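Local coordinates for protein putative ABC transporter (Thermobispora bispora, PDB 4PE6) that probably binds a sugar or related small solute for an ABC transporter and here holds a trihydroxybutanoic acid, at residues I116-P119 against C120-I123; A266-W269 against A270-L274. All coordinates share one frame; numbering follows the deposited sequence.

Contact 1 of 2, residues I116-P119 against C120-I123; sequences IDAP and CAYI
Ala118 and Ala121 close a type I beta turn with Pro119 and Cys120 at its two central positions. The end-to-end directions of 116-119 and 120-123 differ by 143°, so the chain nearly doubles back, and it opens away from the turn until the CA atoms of Ile116 and Ile123 stand 7.6 Å apart. The closing bond runs from Ala121 N to Ala118 O at 2.9 Å, with an N-H...O angle of 155°; the donor sits well above the carbonyl plane. Ala118 O also accepts from a water, which donates a second bond to Ala121 O, at 2.6 Å from the water oxygen, and so bridges the first and last residues of the turn beside the direct bond. Among the side chains, the methyls of Ala118 and Ala121 meet at 4.1 Å between their CB atoms. Farther along, Ile123 reaches back across the opening: its CG1 lies anti to its own carbonyl carbon (chi1 -79°), a torsion that turns this branch toward 116-119, and CD1 at its end is 3.9 Å from Ile116 O. Before the turn the chain kinks at Asp117, the centre of an inverse gamma turn, through a weak bond from Ala118 N to Ile116 O at 3.0 Å. Cys120 takes its SG between its backbone N and carbonyl carbon and forms a disulfide with Cys103 of helix 96-104, whose Ile99 touches Ile116, Ala118 and Cys120. Pro119 O accepts a hydrogen bond from Lys282. The reversal, which leads into strand 122-126, is therefore fixed in three ways: one direct backbone bond, a water bridge sharing the acceptor Ala118 O, and a covalent sulfur link that ties the turn to the neighbouring helix.

Contact 2 of 2, residues A266-W269 against A270-L274; sequences AALW and AALDL
Trp269 and Leu272 pack along one side of a regular alpha helix, 263-275, in which the four carbonyls of 266-269 each accept an i to i+4 bond from the residues that follow. The bonds run from the N atoms of Ala270, Ala271, Leu272 and Asp273, and the two ends of the series measure 2.9 Å from Ala270 N to Ala266 O and 3.0 Å from Asp273 N to Trp269 O. Their N-H...O angles of 157° to 169° show a helix without a break here. The indole and the leucine run alongside each other in the same direction. In each, CG is anti to its carbonyl carbon, with chi1 of -61° in Trp269, and this brings the benzo part of the indole beside the leucine tip: Leu272 CD1 is 3.6 Å from Trp269 CZ3. The methyl approaches the ring obliquely. One turn back, Leu268 CD1 comes to 4.4 Å from Leu272 CG, a looser apolar contact with the branch point of Leu272. The alanines serve a different direction: Ala267 and Ala271 touch Leu86 of strand 84-88, and Ala267 also reaches Val110 of strand 108-112, so small side chains bring this helix close to the parallel strands of the sheet. Ala270 instead meets Phe318 of helix 315-327. The polar ends are satisfied beyond the helix, since Trp269 NE1 bonds to the carbonyl O of Trp313 and Asp273 OD1 forms salt bridges with Arg315 and Arg319. These arginines would probably stabilise the buried carboxylate in its charged form. Asp273 CG rests 3.8 Å from Trp269 O, the same oxygen that receives Asp273 N.

Contact 1 precedes contact 2 along the chain, and their centres lie 15 Å apart on the same side of the chain's centre. They meet directly where Tyr122 CD1 packs at 3.5 Å against Leu274 CD1. Strand 108-112 joins them further: Ala121 touches its Val109 and Val111, whereas Ala267 and Leu274 of helix 263-275 touch its Val110. The loop after strand 108-112, which contains the turn of contact 1, leads into strand 122-126, its parallel neighbour in the mixed sheet, while the helix packs on that sheet. Both contacts stand back from the bound trihydroxybutanoic acid: the side chains of Ile116 and Ala267 are about 12 and about 13 Å from it. They belong to the framework of the periplasmic-binding-protein fold.

Contact 1 of 2, residues I116-P119 against C120-I123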
loop_
_atom_site.group_PDB
_atom_site.type_symbol
_atom_site.label_atom_id
_atom_site.label_comp_id
_atom_site.label_asym_id
_atom_site.label_seq_id
_atom_site.Cartn_x
_atom_site.Cartn_y
_atom_site.Cartn_z
ATOM N N ILE A 116 -0.890 2.157 -14.186
ATOM C CA ILE A 116 -1.459 1.387 -15.284
ATOM C C ILE A 116 -1.476 2.235 -16.532
ATOM O O ILE A 116 -1.371 3.453 -16.466
ATOM C CB ILE A 116 -2.898 0.890 -14.989
ATOM C CG1 ILE A 116 -3.881 2.059 -14.830
ATOM C CG2 ILE A 116 -2.912 0.036 -13.739
ATOM C CD1 ILE A 116 -5.261 1.629 -14.357
ATOM N N ASP A 117 -1.634 1.569 -17.666
ATOM C CA ASP A 117 -1.622 2.216 -18.948
ATOM C C ASP A 117 -3.042 2.683 -19.307
ATOM O O ASP A 117 -3.703 2.105 -20.148
ATOM C CB ASP A 117 -1.067 1.222 -19.984
ATOM C CG ASP A 117 -1.000 1.804 -21.356
ATOM O OD1 ASP A 117 -1.318 3.003 -21.511
ATOM O OD2 ASP A 117 -0.640 1.056 -22.286
ATOM N N ALA A 118 -3.511 3.713 -18.617
ATOM C CA ALA A 118 -4.819 4.309 -18.873
ATOM C C ALA A 118 -4.549 5.756 -19.226
ATOM O O ALA A 118 -4.428 6.598 -18.335
ATOM C CB ALA A 118 -5.712 4.187 -17.651
ATOM N N PRO A 119 -4.406 6.045 -20.541
ATOM C CA PRO A 119 -3.869 7.321 -21.026
ATOM C C PRO A 119 -4.566 8.573 -20.533
ATOM O O PRO A 119 -3.923 9.591 -20.367
ATOM C CB PRO A 119 -4.025 7.213 -22.561
ATOM C CG PRO A 119 -4.023 5.758 -22.846
ATOM C CD PRO A 119 -4.664 5.102 -21.650
ATOM N N CYS A 120 -5.869 8.498 -20.308
ATOM C CA CYS A 120 -6.633 9.659 -19.876
ATOM C C CYS A 120 -6.506 9.928 -18.367
ATOM O O CYS A 120 -6.851 10.995 -17.910
ATOM C CB CYS A 120 -8.098 9.492 -20.267
ATOM S SG CYS A 120 -9.094 8.445 -19.181
ATOM N N ALA A 121 -6.010 8.958 -17.611
ATOM C CA ALA A 121 -5.914 9.076 -16.155
ATOM C C ALA A 121 -4.586 9.659 -15.733
ATOM O O ALA A 121 -3.575 9.542 -16.449
ATOM C CB ALA A 121 -6.095 7.712 -15.510
ATOM N N TYR A 122 -4.586 10.274 -14.562
ATOM C CA TYR A 122 -3.375 10.675 -13.873
ATOM C C TYR A 122 -2.982 9.603 -12.856
ATOM O O TYR A 122 -3.825 9.111 -12.090
ATOM C CB TYR A 122 -3.605 12.017 -13.165
ATOM C CG TYR A 122 -3.816 13.169 -14.136
ATOM C CD1 TYR A 122 -5.049 13.393 -14.727
ATOM C CD2 TYR A 122 -2.748 14.018 -14.496
ATOM C CE1 TYR A 122 -5.243 14.424 -15.634
ATOM C CE2 TYR A 122 -2.937 15.060 -15.382
ATOM C CZ TYR A 122 -4.178 15.262 -15.941
ATOM O OH TYR A 122 -4.342 16.300 -16.835
ATOM N N ILE A 123 -1.708 9.232 -12.861
ATOM C CA ILE A 123 -1.179 8.216 -11.956
ATOM C C ILE A 123 -0.437 8.848 -10.748
ATOM O O ILE A 123 0.498 9.660 -10.911
ATOM C CB ILE A 123 -0.225 7.258 -12.692
ATOM C CG1 ILE A 123 -0.983 6.197 -13.521
ATOM C CG2 ILE A 123 0.626 6.485 -11.683
ATOM C CD1 ILE A 123 -2.092 6.693 -14.422
HETATM O O HOH W 1 -1.909 8.086 -17.809
#

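Contact 2 of 2, residues A266-W269 against A270-L274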
loop_
_atom_site.group_PDB
_atom_site.type_symbol
_atom_site.label_atom_id
_atom_site.label_comp_id
_atom_site.label_asym_id
_atom_site.label_seq_id
_atom_site.Cartn_x
_atom_site.Cartn_y
_atom_site.Cartn_z
ATOM N N ALA A 266 -3.549 12.277 -0.960
ATOM C CA ALA A 266 -2.824 12.981 -2.025
ATOM C C ALA A 266 -3.625 12.967 -3.333
ATOM O O ALA A 266 -3.626 13.936 -4.069
ATOM C CB ALA A 266 -1.451 12.356 -2.235
ATOM N N ALA A 267 -4.300 11.853 -3.622
ATOM C CA ALA A 267 -5.133 11.748 -4.827
ATOM C C ALA A 267 -6.320 12.723 -4.768
ATOM O O ALA A 267 -6.689 13.310 -5.774
ATOM C CB ALA A 267 -5.619 10.321 -5.000
ATOM N N LEU A 268 -6.888 12.911 -3.578
ATOM C CA LEU A 268 -7.947 13.905 -3.377
ATOM C C LEU A 268 -7.447 15.303 -3.751
ATOM O O LEU A 268 -8.131 16.045 -4.452
ATOM C CB LEU A 268 -8.395 13.899 -1.910
ATOM C CG LEU A 268 -9.380 14.962 -1.437
ATOM C CD1 LEU A 268 -10.671 14.919 -2.225
ATOM C CD2 LEU A 268 -9.646 14.832 0.051
ATOM N N TRP A 269 -6.271 15.675 -3.250
ATOM C CA TRP A 269 -5.712 17.000 -3.542
ATOM C C TRP A 269 -5.381 17.140 -5.017
ATOM O O TRP A 269 -5.655 18.172 -5.615
ATOM C CB TRP A 269 -4.494 17.311 -2.687
ATOM C CG TRP A 269 -4.812 17.330 -1.200
ATOM C CD1 TRP A 269 -4.169 16.642 -0.232
ATOM C CD2 TRP A 269 -5.855 18.061 -0.548
ATOM N NE1 TRP A 269 -4.735 16.894 1.000
ATOM C CE2 TRP A 269 -5.784 17.749 0.833
ATOM C CE3 TRP A 269 -6.845 18.946 -0.991
ATOM C CZ2 TRP A 269 -6.657 18.298 1.776
ATOM C CZ3 TRP A 269 -7.703 19.519 -0.046
ATOM C CH2 TRP A 269 -7.614 19.168 1.323
ATOM N N ALA A 270 -4.819 16.098 -5.609
ATOM C CA ALA A 270 -4.622 16.085 -7.060
ATOM C C ALA A 270 -5.927 16.340 -7.825
ATOM O O ALA A 270 -5.985 17.164 -8.734
ATOM C CB ALA A 270 -3.998 14.767 -7.494
ATOM N N ALA A 271 -6.985 15.628 -7.456
ATOM C CA ALA A 271 -8.272 15.798 -8.121
ATOM C C ALA A 271 -8.778 17.235 -8.027
ATOM O O ALA A 271 -9.264 17.781 -9.021
ATOM C CB ALA A 271 -9.302 14.818 -7.570
ATOM N N LEU A 272 -8.678 17.839 -6.844
ATOM C CA LEU A 272 -9.169 19.182 -6.656
ATOM C C LEU A 272 -8.352 20.179 -7.489
ATOM O O LEU A 272 -8.915 21.108 -8.040
ATOM C CB LEU A 272 -9.130 19.597 -5.192
ATOM C CG LEU A 272 -10.050 18.816 -4.260
ATOM C CD1 LEU A 272 -9.977 19.436 -2.870
ATOM C CD2 LEU A 272 -11.480 18.784 -4.746
ATOM N N ASP A 273 -7.056 19.949 -7.616
ATOM C CA ASP A 273 -6.222 20.835 -8.446
ATOM C C ASP A 273 -6.580 20.672 -9.924
ATOM O O ASP A 273 -6.667 21.659 -10.680
ATOM C CB ASP A 273 -4.731 20.608 -8.177
ATOM C CG ASP A 273 -4.224 21.425 -6.960
ATOM O OD1 ASP A 273 -5.021 22.199 -6.388
ATOM O OD2 ASP A 273 -3.043 21.318 -6.581
ATOM N N LEU A 274 -6.837 19.429 -10.311
ATOM C CA LEU A 274 -7.255 19.123 -11.669
ATOM C C LEU A 274 -8.565 19.837 -11.985
ATOM O O LEU A 274 -8.733 20.409 -13.075
ATOM C CB LEU A 274 -7.394 17.612 -11.843
ATOM C CG LEU A 274 -6.076 16.828 -11.973
ATOM C CD1 LEU A 274 -6.374 15.361 -12.163
ATOM C CD2 LEU A 274 -5.217 17.310 -13.121
#